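Local structure of extracellular solute-binding protein, family 5 (Chelativorans sp., 6WM6) at residues 136-150 against 200-212. The protein binds EDTA and related aminopolycarboxylates in the periplasm, probably delivering them to an ABC transporter for uptake. Sequence-based numbering, arbitrary orientation. Where two conformers were deposited one is given.
Sequences YFWKTQNRRDCPECL and GDIAESYNNFLSN. With SO4 (sulfate ion), chain D.
Two groups grip the Tyr206 hydroxyl oxygen: Gln141 NE2, which donates to Tyr206 OH over 3.2 Å, and Thr64 OG1, its stronger partner. In this family 5 solute-binding protein of the periplasmic-binding-protein type, residues 136-141, the end of helix 131-141, cross helix 202-212 almost perpendicularly (-88°), together with a disulfide-closed beta turn that follows the first helix. The Gln141 chain bends at chi2 (-58°), turning its amide so that NE2 also reaches Thr140 OG1; both acceptors lie near the amide plane, which fixes its rotation. The Tyr206 ring itself is packed by Thr140 CB, 4.1 Å from the ring centroid in an off-centre CH-pi contact, and obliquely by the sulfur of Cys149. A threonine suits this place because its hydroxyl bonds back to Phe137 O while its methyl meets Ile202 CG2. Tyr136, with CG anti to the backbone N (chi1 175°), extends as a knob into a hole formed by Ile202, Ser205, Tyr206 and Leu210; its OH shares a hydrogen bond with Ser205 OG at 2.8 Å. The small Ala203 lets the Cys146-Cys149 disulfide lie close to the second helix, Cys146 SG coming 3.5 Å from Ala203 CA. An asparagine, both donor and acceptor, suits the backbone at the turn's end and just beyond: Asn207 ND2 donates to Glu148 O from above that carbonyl's plane, whereas Leu150 N points at an in-plane lone pair of Asn207 OD1, at 2.9 Å.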
ATOM      1  N   TYR A 136      11.554  21.943   4.142  1.00 19.05           N
ATOM      2  CA  TYR A 136      11.336  21.264   5.417  1.00 19.37           C
ATOM      3  C   TYR A 136      11.102  19.774   5.199  1.00 19.86           C
ATOM      4  O   TYR A 136      11.737  18.928   5.844  1.00 19.94           O
ATOM      5  CB  TYR A 136      10.167  21.892   6.181  1.00 21.37           C
ATOM      6  CG  TYR A 136       9.815  21.164   7.455  1.00 21.41           C
ATOM      7  CD1 TYR A 136      10.466  21.464   8.642  1.00 22.20           C
ATOM      8  CD2 TYR A 136       8.853  20.171   7.477  1.00 20.65           C
ATOM      9  CE1 TYR A 136      10.147  20.793   9.828  1.00 22.09           C
ATOM     10  CE2 TYR A 136       8.536  19.490   8.638  1.00 20.72           C
ATOM     11  CZ  TYR A 136       9.186  19.805   9.809  1.00 22.19           C
ATOM     12  OH  TYR A 136       8.857  19.111  10.951  1.00 22.50           O
ATOM     13  N   PHE A 137      10.200  19.422   4.289  1.00 19.25           N
ATOM     14  CA  PHE A 137       9.904  18.008   4.115  1.00 17.30           C
ATOM     15  C   PHE A 137      11.126  17.233   3.648  1.00 17.86           C
ATOM     16  O   PHE A 137      11.430  16.149   4.169  1.00 18.87           O
ATOM     17  CB  PHE A 137       8.748  17.813   3.143  1.00 17.72           C
ATOM     18  CG  PHE A 137       8.266  16.391   3.073  1.00 17.35           C
ATOM     19  CD1 PHE A 137       7.813  15.753   4.214  1.00 18.32           C
ATOM     20  CD2 PHE A 137       8.305  15.679   1.891  1.00 17.79           C
ATOM     21  CE1 PHE A 137       7.373  14.454   4.184  1.00 19.80           C
ATOM     22  CE2 PHE A 137       7.855  14.362   1.840  1.00 18.36           C
ATOM     23  CZ  PHE A 137       7.388  13.749   2.988  1.00 20.40           C
ATOM     24  N   TRP A 138      11.830  17.765   2.642  1.00 18.03           N
ATOM     25  CA  TRP A 138      13.063  17.130   2.177  1.00 17.93           C
ATOM     26  C   TRP A 138      14.060  16.911   3.308  1.00 19.74           C
ATOM     27  O   TRP A 138      14.638  15.821   3.430  1.00 20.22           O
ATOM     28  CB  TRP A 138      13.676  18.005   1.081  1.00 19.66           C
ATOM     29  CG  TRP A 138      15.091  17.669   0.660  1.00 19.40           C
ATOM     30  CD1 TRP A 138      15.518  16.546   0.035  1.00 20.73           C
ATOM     31  CD2 TRP A 138      16.231  18.515   0.808  1.00 20.48           C
ATOM     32  NE1 TRP A 138      16.882  16.627  -0.200  1.00 21.28           N
ATOM     33  CE2 TRP A 138      17.329  17.835   0.251  1.00 20.68           C
ATOM     34  CE3 TRP A 138      16.427  19.798   1.343  1.00 21.81           C
ATOM     35  CZ2 TRP A 138      18.611  18.372   0.230  1.00 22.15           C
ATOM     36  CZ3 TRP A 138      17.694  20.331   1.326  1.00 23.93           C
ATOM     37  CH2 TRP A 138      18.778  19.620   0.766  1.00 23.48           C
ATOM     38  N   LYS A 139      14.239  17.913   4.171  1.00 18.95           N
ATOM     39  CA  LYS A 139      15.177  17.760   5.284  1.00 21.42           C
ATOM     40  C   LYS A 139      14.738  16.667   6.250  1.00 21.65           C
ATOM     41  O   LYS A 139      15.585  15.956   6.793  1.00 23.59           O
ATOM     42  CB  LYS A 139      15.379  19.090   6.017  1.00 22.60           C
ATOM     43  CG  LYS A 139      16.213  20.073   5.218  1.00 24.44           C
ATOM     44  CD  LYS A 139      16.604  21.303   6.027  1.00 28.02           C
ATOM     45  CE  LYS A 139      17.512  22.196   5.190  1.00 41.05           C
ATOM     46  NZ  LYS A 139      18.036  23.371   5.944  1.00 54.37           N
ATOM     47  N   THR A 140      13.429  16.483   6.454  1.00 19.38           N
ATOM     48  CA  THR A 140      12.995  15.396   7.328  1.00 19.42           C
ATOM     49  C   THR A 140      13.198  14.030   6.684  1.00 20.79           C
ATOM     50  O   THR A 140      13.311  13.029   7.396  1.00 22.01           O
ATOM     51  CB  THR A 140      11.520  15.516   7.763  1.00 19.27           C
ATOM     52  OG1 THR A 140      10.632  15.285   6.654  1.00 19.79           O
ATOM     53  CG2 THR A 140      11.230  16.866   8.403  1.00 20.57           C
ATOM     54  N   GLN A 141      13.203  13.957   5.346  1.00 19.10           N
ATOM     55  CA  GLN A 141      13.189  12.682   4.639  1.00 20.03           C
ATOM     56  C   GLN A 141      14.532  12.272   4.056  1.00 21.21           C
ATOM     57  O   GLN A 141      14.639  11.135   3.578  1.00 22.52           O
ATOM     58  CB  GLN A 141      12.178  12.727   3.486  1.00 18.54           C
ATOM     59  CG  GLN A 141      10.740  13.034   3.877  1.00 18.59           C
ATOM     60  CD  GLN A 141      10.166  12.046   4.870  1.00 18.79           C
ATOM     61  OE1 GLN A 141       9.972  10.856   4.560  1.00 19.99           O
ATOM     62  NE2 GLN A 141       9.908  12.514   6.080  1.00 18.96           N
ATOM     63  N   ASN A 142      15.524  13.148   4.039  1.00 20.41           N
ATOM     64  CA  ASN A 142      16.731  12.901   3.234  1.00 21.77           C
ATOM     65  C   ASN A 142      17.834  12.149   3.967  1.00 25.31           C
ATOM     66  O   ASN A 142      18.901  11.947   3.378  1.00 25.59           O
ATOM     67  CB  ASN A 142      17.263  14.193   2.605  1.00 23.62           C
ATOM     68  CG  ASN A 142      17.883  15.149   3.605  1.00 25.47           C
ATOM     69  OD1 ASN A 142      18.230  14.775   4.730  1.00 24.43           O
ATOM     70  ND2 ASN A 142      18.051  16.390   3.192  1.00 24.38           N
ATOM     71  N   ARG A 143      17.612  11.746   5.221  1.00 25.28           N
ATOM     72  CA  ARG A 143      18.536  10.932   6.006  1.00 27.75           C
ATOM     73  C   ARG A 143      19.755  11.702   6.499  1.00 31.96           C
ATOM     74  O   ARG A 143      20.554  11.159   7.274  1.00 39.16           O
ATOM     75  CB  ARG A 143      19.028   9.723   5.192  1.00 30.65           C
ATOM     76  CG  ARG A 143      17.945   8.793   4.687  1.00 39.62           C
ATOM     77  CD  ARG A 143      17.325   8.008   5.820  1.00 35.36           C
ATOM     78  NE  ARG A 143      16.513   6.874   5.370  1.00 30.70           N
ATOM     79  CZ  ARG A 143      15.746   6.155   6.181  1.00 30.65           C
ATOM     80  NH1 ARG A 143      15.700   6.457   7.477  1.00 31.39           N
ATOM     81  NH2 ARG A 143      15.032   5.140   5.720  1.00 32.56           N
ATOM     82  N   ARG A 144      19.923  12.953   6.075  1.00 26.53           N
ATOM     83  CA  ARG A 144      21.128  13.714   6.406  1.00 30.60           C
ATOM     84  C   ARG A 144      20.864  14.881   7.343  1.00 30.80           C
ATOM     85  O   ARG A 144      21.517  14.993   8.386  1.00 34.09           O
ATOM     86  CB  ARG A 144      21.790  14.234   5.123  1.00 31.72           C
ATOM     87  CG  ARG A 144      22.300  13.141   4.216  1.00 30.70           C
ATOM     88  CD  ARG A 144      23.024  13.711   3.007  1.00 30.12           C
ATOM     89  NE  ARG A 144      22.165  14.580   2.200  1.00 28.28           N
ATOM     90  CZ  ARG A 144      21.374  14.152   1.213  1.00 26.92           C
ATOM     91  NH1 ARG A 144      21.302  12.860   0.928  1.00 25.93           N
ATOM     92  NH2 ARG A 144      20.648  15.023   0.543  1.00 27.85           N
ATOM     93  N   ASP A 145      19.916  15.756   7.011  1.00 28.94           N
ATOM     94  CA  ASP A 145      19.702  16.967   7.795  1.00 31.67           C
ATOM     95  C   ASP A 145      18.952  16.731   9.103  1.00 39.88           C
ATOM     96  O   ASP A 145      18.999  17.598   9.982  1.00 50.04           O
ATOM     97  CB  ASP A 145      18.965  18.006   6.934  1.00 31.43           C
ATOM     98  CG  ASP A 145      19.856  18.611   5.859  1.00 33.50           C
ATOM     99  OD1 ASP A 145      20.788  19.363   6.219  1.00 44.94           O
ATOM    100  OD2 ASP A 145      19.651  18.337   4.659  1.00 28.56           O
ATOM    101  N   CYS A 146      18.286  15.591   9.266  1.00 31.64           N
ATOM    102  CA  CYS A 146      17.538  15.274  10.489  1.00 42.36           C
ATOM    103  C   CYS A 146      17.663  13.783  10.763  1.00 29.95           C
ATOM    104  O   CYS A 146      16.700  13.024  10.617  1.00 31.45           O
ATOM    105  CB  CYS A 146      16.059  15.663  10.358  1.00 65.06           C
ATOM    106  SG  CYS A 146      15.021  15.200  11.823  1.00 69.52           S
ATOM    107  N   PRO A 147      18.841  13.325  11.190  1.00 30.97           N
ATOM    108  CA  PRO A 147      19.014  11.877  11.408  1.00 35.11           C
ATOM    109  C   PRO A 147      18.096  11.312  12.481  1.00 35.60           C
ATOM    110  O   PRO A 147      17.895  10.093  12.527  1.00 38.22           O
ATOM    111  CB  PRO A 147      20.495  11.742  11.804  1.00 41.88           C
ATOM    112  CG  PRO A 147      21.125  13.070  11.486  1.00 45.51           C
ATOM    113  CD  PRO A 147      20.037  14.094  11.581  1.00 38.73           C
ATOM    114  N   GLU A 148      17.530  12.159  13.343  1.00 29.11           N
ATOM    115  CA  GLU A 148      16.647  11.707  14.403  1.00 31.03           C
ATOM    116  C   GLU A 148      15.176  11.670  13.987  1.00 28.50           C
ATOM    117  O   GLU A 148      14.340  11.195  14.767  1.00 27.02           O
ATOM    118  CB  GLU A 148      16.804  12.628  15.625  1.00 39.53           C
ATOM    119  CG  GLU A 148      18.238  12.741  16.133  1.00 69.32           C
ATOM    120  CD  GLU A 148      18.761  11.438  16.708  1.00 91.41           C
ATOM    121  OE1 GLU A 148      17.948  10.520  16.952  1.00 99.73           O
ATOM    122  OE2 GLU A 148      19.990  11.332  16.916  1.00 98.26           O
ATOM    123  N   CYS A 149      14.838  12.136  12.790  1.00 25.98           N
ATOM    124  CA  CYS A 149      13.461  12.052  12.325  1.00 25.06           C
ATOM    125  C   CYS A 149      13.096  10.589  12.106  1.00 24.70           C
ATOM    126  O   CYS A 149      13.795   9.869  11.380  1.00 27.38           O
ATOM    127  CB  CYS A 149      13.280  12.816  11.011  1.00 24.00           C
ATOM    128  SG  CYS A 149      13.161  14.622  11.147  1.00 25.56           S
ATOM    129  N   LEU A 150      11.989  10.152  12.709  1.00 24.55           N
ATOM    130  CA  LEU A 150      11.596   8.747  12.694  1.00 25.34           C
ATOM    131  C   LEU A 150      10.670   8.517  11.509  1.00 23.05           C
ATOM    132  O   LEU A 150       9.452   8.415  11.637  1.00 22.51           O
ATOM    133  CB  LEU A 150      10.914   8.381  14.003  1.00 26.01           C
ATOM    134  CG  LEU A 150      11.744   8.690  15.256  1.00 49.23           C
ATOM    135  CD1 LEU A 150      10.850   8.720  16.484  1.00 49.00           C
ATOM    136  CD2 LEU A 150      12.864   7.673  15.422  1.00 58.46           C
ATOM    137  N   GLY A 200      10.249  23.666  18.067  1.00 32.43           N
ATOM    138  CA  GLY A 200      11.537  23.046  18.274  1.00 31.96           C
ATOM    139  C   GLY A 200      12.338  22.925  16.993  1.00 27.93           C
ATOM    140  O   GLY A 200      12.000  23.480  15.941  1.00 33.45           O
ATOM    141  N   ASP A 201      13.424  22.165  17.096  1.00 30.94           N
ATOM    142  CA  ASP A 201      14.227  21.866  15.922  1.00 30.99           C
ATOM    143  C   ASP A 201      13.479  20.863  15.040  1.00 28.98           C
ATOM    144  O   ASP A 201      12.383  20.400  15.370  1.00 28.26           O
ATOM    145  CB  ASP A 201      15.616  21.376  16.327  1.00 32.79           C
ATOM    146  CG  ASP A 201      15.590  20.044  17.051  1.00 52.98           C
ATOM    147  OD1 ASP A 201      14.556  19.346  17.022  1.00 53.25           O
ATOM    148  OD2 ASP A 201      16.622  19.688  17.660  1.00 60.25           O
ATOM    149  N   ILE A 202      14.081  20.520  13.904  1.00 29.61           N
ATOM    150  CA  ILE A 202      13.348  19.764  12.887  1.00 26.55           C
ATOM    151  C   ILE A 202      12.901  18.415  13.431  1.00 26.77           C
ATOM    152  O   ILE A 202      11.764  17.996  13.211  1.00 26.19           O
ATOM    153  CB  ILE A 202      14.186  19.661  11.598  1.00 29.50           C
ATOM    154  CG1 ILE A 202      14.366  21.070  11.015  1.00 50.78           C
ATOM    155  CG2 ILE A 202      13.509  18.737  10.583  1.00 30.81           C
ATOM    156  CD1 ILE A 202      14.830  21.113   9.580  1.00 62.19           C
ATOM    157  N   ALA A 203      13.764  17.718  14.161  1.00 28.72           N
ATOM    158  CA  ALA A 203      13.370  16.406  14.670  1.00 27.63           C
ATOM    159  C   ALA A 203      12.231  16.525  15.664  1.00 24.26           C
ATOM    160  O   ALA A 203      11.275  15.742  15.631  1.00 25.81           O
ATOM    161  CB  ALA A 203      14.567  15.712  15.324  1.00 32.98           C
ATOM    162  N   GLU A 204      12.321  17.497  16.572  1.00 25.12           N
ATOM    163  CA  GLU A 204      11.261  17.702  17.550  1.00 26.36           C
ATOM    164  C   GLU A 204       9.935  18.004  16.864  1.00 23.56           C
ATOM    165  O   GLU A 204       8.896  17.439  17.217  1.00 25.18           O
ATOM    166  CB  GLU A 204      11.672  18.851  18.485  1.00 36.62           C
ATOM    167  CG  GLU A 204      10.587  19.384  19.411  1.00 65.08           C
ATOM    168  CD  GLU A 204      10.201  18.406  20.502  1.00 79.27           C
ATOM    169  OE1 GLU A 204       9.063  18.507  21.012  1.00 77.96           O
ATOM    170  OE2 GLU A 204      11.029  17.537  20.848  1.00 85.68           O
ATOM    171  N   SER A 205       9.950  18.897  15.874  1.00 22.86           N
ATOM    172  CA  SER A 205       8.703  19.293  15.231  1.00 20.96           C
ATOM    173  C   SER A 205       8.105  18.160  14.406  1.00 20.91           C
ATOM    174  O   SER A 205       6.878  18.023  14.353  1.00 21.42           O
ATOM    175  CB  SER A 205       8.915  20.545  14.379  1.00 26.93           C
ATOM    176  OG  SER A 205       9.778  20.292  13.286  1.00 23.67           O
ATOM    177  N   TYR A 206       8.944  17.339  13.779  1.00 19.87           N
ATOM    178  CA  TYR A 206       8.464  16.221  12.980  1.00 21.06           C
ATOM    179  C   TYR A 206       7.983  15.074  13.858  1.00 21.24           C
ATOM    180  O   TYR A 206       6.890  14.505  13.627  1.00 20.36           O
ATOM    181  CB  TYR A 206       9.585  15.775  12.042  1.00 19.98           C
ATOM    182  CG  TYR A 206       9.222  14.634  11.126  1.00 18.68           C
ATOM    183  CD1 TYR A 206       8.607  14.869   9.902  1.00 18.95           C
ATOM    184  CD2 TYR A 206       9.487  13.314  11.486  1.00 19.20           C
ATOM    185  CE1 TYR A 206       8.288  13.813   9.045  1.00 19.44           C
ATOM    186  CE2 TYR A 206       9.167  12.271  10.644  1.00 19.48           C
ATOM    187  CZ  TYR A 206       8.563  12.531   9.427  1.00 18.39           C
ATOM    188  OH  TYR A 206       8.268  11.464   8.609  1.00 20.19           O
ATOM    189  N   ASN A 207       8.782  14.713  14.861  1.00 22.78           N
ATOM    190  CA  ASN A 207       8.472  13.570  15.703  1.00 21.50           C
ATOM    191  C   ASN A 207       7.396  13.872  16.743  1.00 25.00           C
ATOM    192  O   ASN A 207       6.707  12.946  17.184  1.00 26.75           O
ATOM    193  CB  ASN A 207       9.737  13.100  16.443  1.00 22.98           C
ATOM    194  CG  ASN A 207      10.775  12.497  15.530  1.00 22.23           C
ATOM    195  OD1 ASN A 207      10.473  11.968  14.463  1.00 24.02           O
ATOM    196  ND2 ASN A 207      12.027  12.542  15.958  1.00 25.42           N
ATOM    197  N   ASN A 208       7.242  15.129  17.160  1.00 24.37           N
ATOM    198  CA  ASN A 208       6.302  15.489  18.216  0.55 23.16           C
ATOM    199  C   ASN A 208       5.156  16.335  17.672  1.00 26.22           C
ATOM    200  O   ASN A 208       4.051  15.823  17.509  1.00 27.04           O
ATOM    201  CB  ASN A 208       7.049  16.163  19.370  0.55 24.56           C
ATOM    202  CG  ASN A 208       8.166  15.286  19.918  0.55 31.01           C
ATOM    203  OD1 ASN A 208       9.303  15.732  20.074  0.55 45.17           O
ATOM    204  ND2 ASN A 208       7.851  14.025  20.187  0.55 30.89           N
ATOM    205  N   PHE A 209       5.390  17.608  17.352  1.00 22.42           N
ATOM    206  CA  PHE A 209       4.309  18.479  16.883  1.00 22.47           C
ATOM    207  C   PHE A 209       3.482  17.857  15.761  1.00 21.02           C
ATOM    208  O   PHE A 209       2.255  17.768  15.867  1.00 22.81           O
ATOM    209  CB  PHE A 209       4.894  19.828  16.448  1.00 23.72           C
ATOM    210  CG  PHE A 209       3.907  20.750  15.800  1.00 23.48           C
ATOM    211  CD1 PHE A 209       2.818  21.259  16.521  1.00 24.87           C
ATOM    212  CD2 PHE A 209       4.067  21.133  14.478  1.00 23.45           C
ATOM    213  CE1 PHE A 209       1.921  22.119  15.904  1.00 24.61           C
ATOM    214  CE2 PHE A 209       3.158  21.996  13.863  1.00 25.64           C
ATOM    215  CZ  PHE A 209       2.088  22.485  14.589  1.00 24.06           C
ATOM    216  N   LEU A 210       4.118  17.416  14.671  1.00 21.11           N
ATOM    217  CA  LEU A 210       3.359  16.945  13.525  1.00 21.42           C
ATOM    218  C   LEU A 210       2.795  15.548  13.739  1.00 20.23           C
ATOM    219  O   LEU A 210       1.826  15.181  13.067  1.00 22.47           O
ATOM    220  CB  LEU A 210       4.229  16.955  12.262  1.00 20.85           C
ATOM    221  CG  LEU A 210       4.621  18.344  11.749  1.00 21.22           C
ATOM    222  CD1 LEU A 210       5.535  18.233  10.552  1.00 22.84           C
ATOM    223  CD2 LEU A 210       3.379  19.166  11.391  1.00 21.99           C
ATOM    224  N   SER A 211       3.363  14.766  14.650  1.00 20.56           N
ATOM    225  CA  SER A 211       2.929  13.398  14.890  1.00 20.21           C
ATOM    226  C   SER A 211       1.890  13.307  15.994  1.00 20.87           C
ATOM    227  O   SER A 211       0.865  12.649  15.833  1.00 21.95           O
ATOM    228  CB  SER A 211       4.139  12.526  15.244  1.00 21.91           C
ATOM    229  OG  SER A 211       5.024  12.415  14.141  1.00 23.46           O
ATOM    230  N   ASN A 212       2.137  13.952  17.134  1.00 22.32           N
ATOM    231  CA  ASN A 212       1.304  13.744  18.308  1.00 21.26           C
ATOM    232  C   ASN A 212       0.124  14.688  18.404  1.00 23.84           C
ATOM    233  O   ASN A 212      -0.869  14.333  19.045  1.00 28.82           O
ATOM    234  CB  ASN A 212       2.139  13.897  19.587  1.00 26.27           C
ATOM    235  CG  ASN A 212       3.280  12.914  19.660  1.00 27.35           C
ATOM    236  OD1 ASN A 212       3.200  11.807  19.133  1.00 37.63           O
ATOM    237  ND2 ASN A 212       4.360  13.318  20.318  1.00 32.76           N
TER
HETATM  238  S   SO4 D 603      14.889   4.184   1.684  1.00 28.75           S
HETATM  239  O1  SO4 D 603      14.743   4.841   2.995  1.00 27.10           O
HETATM  240  O2  SO4 D 603      13.719   4.486   0.854  1.00 26.19           O
HETATM  241  O3  SO4 D 603      14.927   2.730   1.839  1.00 35.09           O
HETATM  242  O4  SO4 D 603      16.094   4.669   1.021  1.00 31.82           O